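Local coordinates for protein Alpha/beta hydrolase (PDB 4R1D) that probably acts as a calcium-binding lipase effector of the H2 type VI secretion system and is held in check by its immunity partner Tli4, at residues A[213-218]-A[323-328]; A[296-299]-A[304-307]; A[364-369]-A[406-411]. All coordinates share one frame; numbering follows the deposited sequence.

In the fold
Contact 1 joins the start of helix 215-238, which follows edge strand 201-206 of the parallel six-stranded sheet, to the turn after helix 321-324. Contact 2 is nested in the loop that contact 1 closes, between helices 289-296 and 310-317, with its centre about 18 Å from that of contact 1; contact 3 comes later in the chain. V317 of helix 310-317 meets both L324 of contact 1 and L306 of contact 2. Contacts 1 and 3 touch directly, their centres about 13 Å apart: helix 400-421 carries I411, which packs on E325, and H415, which bonds to both E325 and Y366. This long helix thus contacts both helix 215-238 and segment 364-369, linking contacts 1 and 3.

Contact 1: A[213-218]-A[323-328]; sequences QSNRQS and ALELAP
S214 and E325 mark the nearest backbone approach, yet their CA atoms remain 7.4 Å apart, so the link runs through the side chain of E325, which meets one backbone N and one hydroxyl. Extended beyond CG, it sends its carboxylate to the first turn of helix 215-238. OE1 of E325 accepts from the backbone N of N215 at 2.8 Å and a nearly straight 164°, through the lone pair on the side of the other oxygen. OE2 of E325 receives the hydroxyl OG of S214 in a bond of 2.5 Å. This is a two-pronged grip on a helix start in the alpha/beta hydrolase fold: S214 is the N-cap, and its OG, turned anti to the backbone N (chi1 -177°), also accepts from the backbone N of R216 at 3.1 Å. The carboxylate faces the N-terminal end of the helix, where the dipole would be expected to stabilise negative charge. A bond at each oxygen would restrain its rotation, though the OE2 bond is unusually short. E325 packs on I411 and F414 of helix 400-421, its backbone O bonds to H415, and R216 forms a salt bridge with E417 on that same helix.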
# COMPACT_ATOMS: atom_id res chain seq x y z
N GLN A 213 -0.96 -0.44 -5.65
CA GLN A 213 -1.29 -0.48 -7.06
C GLN A 213 -2.56 0.31 -7.29
O GLN A 213 -3.25 0.68 -6.33
CB GLN A 213 -1.50 -1.93 -7.51
CG GLN A 213 -2.86 -2.48 -7.10
CD GLN A 213 -2.97 -3.97 -7.36
OE1 GLN A 213 -2.11 -4.56 -8.04
NE2 GLN A 213 -4.03 -4.58 -6.83
N SER A 214 -2.88 0.57 -8.56
CA SER A 214 -4.13 1.26 -8.88
C SER A 214 -5.33 0.54 -8.30
O SER A 214 -5.41 -0.68 -8.35
CB SER A 214 -4.33 1.39 -10.40
OG SER A 214 -5.51 2.13 -10.66
N ASN A 215 -6.27 1.30 -7.77
CA ASN A 215 -7.51 0.72 -7.32
C ASN A 215 -8.28 0.06 -8.46
O ASN A 215 -9.10 -0.82 -8.23
CB ASN A 215 -8.33 1.79 -6.59
CG ASN A 215 -7.63 2.26 -5.35
OD1 ASN A 215 -7.13 3.40 -5.28
ND2 ASN A 215 -7.51 1.37 -4.37
N ARG A 216 -7.98 0.48 -9.68
CA ARG A 216 -8.49 -0.20 -10.86
C ARG A 216 -8.10 -1.68 -10.85
O ARG A 216 -8.93 -2.55 -11.13
CB ARG A 216 -7.97 0.46 -12.13
CG ARG A 216 -8.66 -0.03 -13.39
CD ARG A 216 -7.91 0.41 -14.64
NE ARG A 216 -7.92 1.86 -14.84
CZ ARG A 216 -8.95 2.54 -15.35
NH1 ARG A 216 -10.06 1.90 -15.70
NH2 ARG A 216 -8.86 3.85 -15.52
N GLN A 217 -6.84 -1.96 -10.54
CA GLN A 217 -6.37 -3.34 -10.52
C GLN A 217 -6.84 -4.08 -9.26
O GLN A 217 -7.13 -5.28 -9.30
CB GLN A 217 -4.84 -3.41 -10.65
CG GLN A 217 -4.33 -4.83 -10.59
CD GLN A 217 -4.78 -5.66 -11.78
OE1 GLN A 217 -4.72 -5.20 -12.92
NE2 GLN A 217 -5.24 -6.88 -11.52
N SER A 218 -6.92 -3.37 -8.14
CA SER A 218 -7.41 -3.98 -6.91
C SER A 218 -8.85 -4.48 -7.05
O SER A 218 -9.25 -5.47 -6.42
CB SER A 218 -7.26 -3.02 -5.73
OG SER A 218 -5.89 -2.84 -5.40
N ALA A 323 -1.82 5.15 -4.13
CA ALA A 323 -1.69 6.25 -3.17
C ALA A 323 -2.09 7.57 -3.81
O ALA A 323 -2.83 8.36 -3.22
CB ALA A 323 -0.27 6.32 -2.62
N LEU A 324 -1.60 7.80 -5.03
CA LEU A 324 -1.86 9.04 -5.75
C LEU A 324 -3.33 9.20 -6.09
O LEU A 324 -3.81 10.31 -6.26
CB LEU A 324 -1.05 9.11 -7.05
CG LEU A 324 0.40 9.55 -6.87
CD1 LEU A 324 1.15 9.41 -8.19
CD2 LEU A 324 0.48 10.99 -6.33
N GLU A 325 -4.03 8.07 -6.22
CA GLU A 325 -5.44 8.12 -6.57
C GLU A 325 -6.30 8.75 -5.47
O GLU A 325 -7.46 9.07 -5.69
CB GLU A 325 -5.97 6.73 -6.96
CG GLU A 325 -5.62 6.36 -8.40
CD GLU A 325 -5.75 4.87 -8.68
OE1 GLU A 325 -6.26 4.14 -7.80
OE2 GLU A 325 -5.34 4.45 -9.78
N LEU A 326 -5.72 8.94 -4.29
CA LEU A 326 -6.40 9.67 -3.22
C LEU A 326 -6.42 11.18 -3.49
O LEU A 326 -7.13 11.92 -2.81
CB LEU A 326 -5.72 9.39 -1.88
CG LEU A 326 -6.20 10.17 -0.65
CD1 LEU A 326 -7.65 9.81 -0.34
CD2 LEU A 326 -5.31 9.91 0.56
N ALA A 327 -5.63 11.63 -4.45
CA ALA A 327 -5.55 13.07 -4.72
C ALA A 327 -6.91 13.61 -5.15
O ALA A 327 -7.68 12.89 -5.79
CB ALA A 327 -4.51 13.34 -5.79
N PRO A 328 -7.24 14.86 -4.78
CA PRO A 328 -8.54 15.41 -5.21
C PRO A 328 -8.75 15.33 -6.73
O PRO A 328 -7.83 15.61 -7.50
CB PRO A 328 -8.47 16.88 -4.74
CG PRO A 328 -7.63 16.82 -3.49
CD PRO A 328 -6.55 15.75 -3.83

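Contact 2: A[296-299]-A[304-307]; sequences CGYE and VVLG
G297 lies against G307, the carbonyl O of G307 coming within 3.8 Å of the carbonyl C of G297. It is the first residue to leave helix 289-296 and does so with a positive phi, where a CB would press on the preceding carbonyl. Y298 follows and carries most of the contact. Its backbone N donates to the O of G307 at 2.9 Å (158° at the hydrogen). The ring, with CG beside the backbone N (chi1 -76°), swings over the opposing chain: the CA of V305 sits 3.9 Å from the ring centroid and 12° off the normal, a CH-pi contact, and the backbone N of L306 lies over the same face. The O of G307 stands at the ring edge. CG1 of V305 closes on the CB of Y298 at 3.5 Å, and the CB of L306 reaches CE1 of Y298 at 4.0 Å. H293 stacks with the ring, which also touches M58 and V313. The CB of E299 points away from 304-307, and its OE2 bonds to NE1 of W440. With one main-chain bond and a ring laid over backbone, this loop is joined chiefly by aromatic-to-main-chain packing, without strand pairing.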
# COMPACT_ATOMS: atom_id res chain seq x y z
N CYS A 296 4.91 17.97 3.59
CA CYS A 296 5.31 18.18 4.99
C CYS A 296 5.65 16.92 5.78
O CYS A 296 6.12 17.03 6.91
CB CYS A 296 4.20 18.90 5.77
SG CYS A 296 3.59 20.43 5.04
N GLY A 297 5.34 15.75 5.23
CA GLY A 297 5.39 14.52 6.00
C GLY A 297 4.09 14.29 6.75
O GLY A 297 3.26 15.19 6.87
N TYR A 298 3.89 13.08 7.27
CA TYR A 298 2.76 12.83 8.15
C TYR A 298 3.01 13.48 9.51
O TYR A 298 4.16 13.67 9.90
CB TYR A 298 2.53 11.33 8.33
CG TYR A 298 1.87 10.70 7.14
CD1 TYR A 298 2.56 10.53 5.93
CD2 TYR A 298 0.54 10.29 7.20
CE1 TYR A 298 1.93 9.96 4.83
CE2 TYR A 298 -0.08 9.73 6.11
CZ TYR A 298 0.61 9.57 4.94
OH TYR A 298 -0.04 9.01 3.85
N GLU A 299 1.94 13.80 10.22
CA GLU A 299 2.03 14.34 11.57
C GLU A 299 2.36 13.24 12.58
O GLU A 299 2.09 12.06 12.35
CB GLU A 299 0.71 15.03 11.95
CG GLU A 299 0.22 16.03 10.92
CD GLU A 299 -1.07 16.72 11.34
OE1 GLU A 299 -1.02 17.56 12.27
OE2 GLU A 299 -2.14 16.43 10.75
N VAL A 304 -0.62 5.49 11.02
CA VAL A 304 -0.07 4.90 9.82
C VAL A 304 0.51 6.00 8.94
O VAL A 304 -0.18 6.96 8.62
CB VAL A 304 -1.13 4.11 9.06
CG1 VAL A 304 -0.49 3.31 7.97
CG2 VAL A 304 -1.86 3.20 10.03
N VAL A 305 1.78 5.84 8.58
CA VAL A 305 2.51 6.91 7.91
C VAL A 305 3.41 6.38 6.80
O VAL A 305 3.80 5.22 6.83
CB VAL A 305 3.38 7.70 8.92
CG1 VAL A 305 2.52 8.27 10.04
CG2 VAL A 305 4.49 6.82 9.49
N LEU A 306 3.73 7.22 5.83
CA LEU A 306 4.72 6.87 4.81
C LEU A 306 5.94 7.78 4.88
O LEU A 306 6.77 7.80 3.97
CB LEU A 306 4.10 6.91 3.41
CG LEU A 306 2.99 5.89 3.17
CD1 LEU A 306 2.35 6.07 1.80
CD2 LEU A 306 3.58 4.48 3.29
N GLY A 307 6.06 8.54 5.96
CA GLY A 307 7.23 9.37 6.15
C GLY A 307 6.99 10.56 7.06
O GLY A 307 5.84 10.93 7.32

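Contact 3: A[364-369]-A[406-411]; sequences DPYEEI and DLIDSI
Y366 puts CG beside its backbone N (chi1 -48°) and I408 swings CG2 anti to its own N (CG1 at chi1 -64°), and these two choices bring ring and methyl together. CG2 of I408 sits 3.9 Å from CB of Y366 and near the plane of the ring, at its edge. Further along, CE1 of Y366 comes within 4.0 Å of CG1 of I411 in one of two deposited conformers, so this touch is less certain. The short axes of 365-369 and 406-411 approach to 10.4 Å at 148°, roughly antiparallel. The helix of Y366 starts at the N-cap D364, whose OD1 takes the backbone N of E367 at 3.1 Å from above the carboxylate plane. OE2 of E367 and OD1 of D409 lie 4.2 Å apart; K371 forms salt bridges with both, which probably offsets their mutual repulsion. The phenol OH of Y366 reaches H415, one helical turn beyond I411. D406 bonds to a second chain, probably the inhibitor, and S410 makes a weak bond to it. Helix 365-370 packs on helix 400-421 and also meets strand 358-359 of the small mixed sheet, where E368 and I369 touch Y359.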
# COMPACT_ATOMS: atom_id res chain seq x y z
N ASP A 364 -8.70 22.08 -12.95
CA ASP A 364 -7.76 21.06 -13.41
C ASP A 364 -6.60 20.92 -12.44
O ASP A 364 -5.52 21.46 -12.68
CB ASP A 364 -7.23 21.40 -14.81
CG ASP A 364 -6.42 20.26 -15.42
OD1 ASP A 364 -6.05 19.32 -14.68
OD2 ASP A 364 -6.15 20.31 -16.64
N PRO A 365 -6.82 20.18 -11.35
CA PRO A 365 -5.77 20.01 -10.34
C PRO A 365 -4.59 19.25 -10.90
O PRO A 365 -3.47 19.44 -10.43
CB PRO A 365 -6.47 19.19 -9.24
CG PRO A 365 -7.59 18.48 -9.94
CD PRO A 365 -8.04 19.43 -11.04
N TYR A 366 -4.83 18.41 -11.91
CA TYR A 366 -3.75 17.61 -12.48
C TYR A 366 -2.65 18.48 -13.08
O TYR A 366 -1.47 18.27 -12.79
CB TYR A 366 -4.30 16.60 -13.51
CG TYR A 366 -5.49 15.85 -12.96
CD1 TYR A 366 -5.32 14.81 -12.06
CD2 TYR A 366 -6.79 16.22 -13.30
CE1 TYR A 366 -6.43 14.14 -11.53
CE2 TYR A 366 -7.89 15.56 -12.79
CZ TYR A 366 -7.70 14.52 -11.91
OH TYR A 366 -8.79 13.87 -11.40
N GLU A 367 -3.04 19.46 -13.89
CA GLU A 367 -2.05 20.35 -14.51
C GLU A 367 -1.68 21.52 -13.61
O GLU A 367 -0.52 21.94 -13.56
CB GLU A 367 -2.57 20.88 -15.85
CG GLU A 367 -2.92 19.80 -16.87
CD GLU A 367 -1.71 19.03 -17.37
OE1 GLU A 367 -0.61 19.62 -17.43
OE2 GLU A 367 -1.86 17.84 -17.69
N GLU A 368 -2.67 22.06 -12.90
CA GLU A 368 -2.46 23.25 -12.08
C GLU A 368 -1.64 23.00 -10.82
O GLU A 368 -0.91 23.87 -10.36
CB GLU A 368 -3.79 23.89 -11.71
CG GLU A 368 -4.61 24.34 -12.90
CD GLU A 368 -5.79 25.15 -12.47
OE1 GLU A 368 -5.58 26.12 -11.71
OE2 GLU A 368 -6.93 24.80 -12.84
N ILE A 369 -1.74 21.80 -10.27
CA ILE A 369 -1.10 21.50 -8.99
C ILE A 369 -0.19 20.27 -9.08
O ILE A 369 1.00 20.36 -8.79
CB ILE A 369 -2.15 21.26 -7.89
CG1 ILE A 369 -3.04 22.50 -7.75
CG2 ILE A 369 -1.49 20.96 -6.57
CD1 ILE A 369 -4.25 22.31 -6.82
N ASP A 406 3.09 10.65 -16.32
CA ASP A 406 2.22 9.62 -16.88
C ASP A 406 1.30 9.04 -15.80
O ASP A 406 0.14 8.72 -16.07
CB ASP A 406 3.03 8.52 -17.57
CG ASP A 406 3.26 8.80 -19.05
OD1 ASP A 406 2.69 9.79 -19.53
OD2 ASP A 406 3.97 8.02 -19.73
N LEU A 407 1.82 8.90 -14.58
CA LEU A 407 1.01 8.36 -13.48
C LEU A 407 -0.11 9.33 -13.15
O LEU A 407 -1.23 8.93 -12.91
CB LEU A 407 1.85 8.06 -12.23
CG LEU A 407 2.68 6.77 -12.16
CD1 LEU A 407 3.32 6.62 -10.78
CD2 LEU A 407 1.84 5.55 -12.46
N ILE A 408 0.20 10.63 -13.16
CA ILE A 408 -0.84 11.63 -12.92
C ILE A 408 -1.92 11.56 -14.01
O ILE A 408 -3.11 11.64 -13.72
CB ILE A 408 -0.26 13.07 -12.82
CG1 ILE A 408 0.68 13.20 -11.61
CG2 ILE A 408 -1.39 14.11 -12.70
CD1 ILE A 408 -0.02 12.99 -10.27
N ASP A 409 -1.51 11.39 -15.26
CA ASP A 409 -2.50 11.31 -16.34
C ASP A 409 -3.38 10.07 -16.17
O ASP A 409 -4.59 10.10 -16.40
CB ASP A 409 -1.80 11.35 -17.71
CG ASP A 409 -1.19 12.72 -18.01
OD1 ASP A 409 -1.51 13.68 -17.27
OD2 ASP A 409 -0.42 12.85 -18.99
N SER A 410 -2.76 8.97 -15.73
CA SER A 410 -3.50 7.75 -15.39
C SER A 410 -4.56 7.98 -14.31
O SER A 410 -5.70 7.56 -14.48
CB SER A 410 -2.56 6.64 -14.95
OG SER A 410 -2.23 5.80 -16.04
N ILE A 411 -4.19 8.60 -13.20
CA ILE A 411 -5.18 8.85 -12.16
C ILE A 411 -6.29 9.78 -12.65
O ILE A 411 -7.45 9.57 -12.30
CB ILE A 411 -4.58 9.37 -10.80
CG1 ILE A 411 -4.30 10.87 -10.85
CG2 ILE A 411 -3.36 8.55 -10.38
CD1 ILE A 411 -4.13 11.51 -9.48